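Local coordinates for putative histidinol-phosphate aminotransferase (Burkholderia pseudomallei, PDB 3P1T), which probably transfers the amino group of L-histidinol phosphate to 2-oxoglutarate in histidine biosynthesis, using pyridoxal 5'-phosphate as cofactor, at residues 267-271 with 330-334. Numbering follows the deposited sequence.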
loop_
_atom_site.group_PDB
_atom_site.type_symbol
_atom_site.label_atom_id
_atom_site.label_comp_id
_atom_site.label_asym_id
_atom_site.label_seq_id
_atom_site.Cartn_x
_atom_site.Cartn_y
_atom_site.Cartn_z
ATOM N N GLY A 267 -40.872 10.701 11.172
ATOM C CA GLY A 267 -41.840 11.593 11.802
ATOM C C GLY A 267 -42.001 12.898 11.044
ATOM O O GLY A 267 -43.048 13.545 11.136
ATOM N N LEU A 268 -40.951 13.290 10.289
ATOM C CA LEU A 268 -40.932 14.483 9.434
ATOM C C LEU A 268 -41.534 14.162 8.034
ATOM O O LEU A 268 -41.704 15.072 7.210
ATOM C CB LEU A 268 -39.497 15.049 9.297
ATOM C CG LEU A 268 -38.906 15.704 10.548
ATOM C CD1 LEU A 268 -37.446 15.985 10.373
ATOM C CD2 LEU A 268 -39.640 16.989 10.923
ATOM N N GLY A 269 -41.846 12.884 7.797
ATOM C CA GLY A 269 -42.449 12.417 6.555
ATOM C C GLY A 269 -41.533 11.760 5.548
ATOM O O GLY A 269 -42.005 11.340 4.491
ATOM N N TYR A 270 -40.229 11.653 5.863
ATOM C CA TYR A 270 -39.242 11.024 4.974
ATOM C C TYR A 270 -39.392 9.497 4.995
ATOM O O TYR A 270 -39.867 8.926 5.980
ATOM C CB TYR A 270 -37.799 11.428 5.351
ATOM C CG TYR A 270 -37.507 12.899 5.151
ATOM C CD1 TYR A 270 -37.110 13.388 3.911
ATOM C CD2 TYR A 270 -37.607 13.803 6.208
ATOM C CE1 TYR A 270 -36.844 14.744 3.718
ATOM C CE2 TYR A 270 -37.375 15.167 6.021
ATOM C CZ TYR A 270 -37.000 15.637 4.772
ATOM O OH TYR A 270 -36.748 16.978 4.589
ATOM N N ARG A 271 -39.030 8.849 3.874
ATOM C CA ARG A 271 -39.084 7.389 3.770
ATOM C C ARG A 271 -37.660 6.875 3.934
ATOM O O ARG A 271 -36.791 7.101 3.090
ATOM C CB ARG A 271 -39.759 6.913 2.470
ATOM C CG ARG A 271 -41.225 7.323 2.380
ATOM C CD ARG A 271 -42.110 6.296 1.719
ATOM N NE ARG A 271 -43.467 6.822 1.587
ATOM C CZ ARG A 271 -44.028 7.137 0.426
ATOM N NH1 ARG A 271 -43.381 6.920 -0.713
ATOM N NH2 ARG A 271 -45.261 7.623 0.389
ATOM N N LEU A 330 -33.321 19.176 7.600
ATOM C CA LEU A 330 -34.350 18.409 6.891
ATOM C C LEU A 330 -35.734 18.650 7.535
ATOM O O LEU A 330 -36.749 18.426 6.867
ATOM C CB LEU A 330 -34.022 16.907 6.798
ATOM C CG LEU A 330 -32.860 16.542 5.850
ATOM C CD1 LEU A 330 -32.516 15.078 5.945
ATOM C CD2 LEU A 330 -33.174 16.882 4.415
ATOM N N ALA A 331 -35.791 19.155 8.786
ATOM C CA ALA A 331 -37.082 19.549 9.360
ATOM C C ALA A 331 -37.579 20.782 8.606
ATOM O O ALA A 331 -38.742 20.826 8.192
ATOM C CB ALA A 331 -36.970 19.818 10.853
ATOM N N GLU A 332 -36.650 21.732 8.337
ATOM C CA GLU A 332 -36.890 22.964 7.583
ATOM C C GLU A 332 -37.287 22.639 6.130
ATOM O O GLU A 332 -38.231 23.240 5.615
ATOM C CB GLU A 332 -35.635 23.859 7.619
ATOM C CG GLU A 332 -35.813 25.242 7.010
ATOM C CD GLU A 332 -34.550 26.041 6.736
ATOM O OE1 GLU A 332 -33.483 25.736 7.324
ATOM O OE2 GLU A 332 -34.636 26.990 5.925
ATOM N N TYR A 333 -36.596 21.673 5.497
ATOM C CA TYR A 333 -36.837 21.243 4.118
ATOM C C TYR A 333 -38.205 20.551 3.946
ATOM O O TYR A 333 -38.787 20.670 2.865
ATOM C CB TYR A 333 -35.720 20.295 3.661
ATOM C CG TYR A 333 -35.696 20.009 2.171
ATOM C CD1 TYR A 333 -35.453 21.025 1.247
ATOM C CD2 TYR A 333 -35.813 18.710 1.690
ATOM C CE1 TYR A 333 -35.400 20.764 -0.124
ATOM C CE2 TYR A 333 -35.767 18.435 0.321
ATOM C CZ TYR A 333 -35.544 19.464 -0.585
ATOM O OH TYR A 333 -35.452 19.187 -1.933
ATOM N N SER A 334 -38.738 19.859 4.990
ATOM C CA SER A 334 -40.040 19.167 4.897
ATOM C C SER A 334 -41.230 20.177 4.853
ATOM O O SER A 334 -42.387 19.756 4.709
ATOM C CB SER A 334 -40.232 18.173 6.042
ATOM O OG SER A 334 -40.456 18.804 7.291
#
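Leu-268 and Ala-331 bring the two backbones to a CA–CA distance of 6.4 Å, where the chain leaving helix 244-267 meets the last turn of helix 320-333. The first of these helices ends in a Schellman motif, with Gly-269 at positive phi, and the turn sends Tyr-270 against the second, at the surface of the small domain of this putative PLP-dependent aminotransferase. The Tyr-270 hydroxyl donates a hydrogen bond to Leu-330 O (OH to O, 2.7 Å), lying in the carbonyl plane on a lone pair, with a C=O...OH angle of 124°. The same oxygen also accepts the backbone hydrogen bond from Ser-334 N, so two donors hold this carbonyl at the C-terminal end of the helix. With CG anti to its carbonyl carbon (chi1 -65°), Tyr-270 reaches across obliquely to Leu-330, whose CB packs 3.8 Å from Tyr-270 CZ. Leu-265, in the last turn of helix 244-267, touches both side chains. Tyr-270 OH also meets the edge of the Tyr-333 ring near CD2, while the hydroxyl of Tyr-333 is bonded to Thr-290 of helix 288-296. Both methyls of Leu-268 pack against Ala-331, CD1 coming within 3.7 Å of Ala-331 CA. Ser-334 CB rests 3.6 Å from Leu-268 O. Ser-334 OG turns back to donate to Ala-331 O at 2.8 Å, tilted 23° from the carbonyl plane.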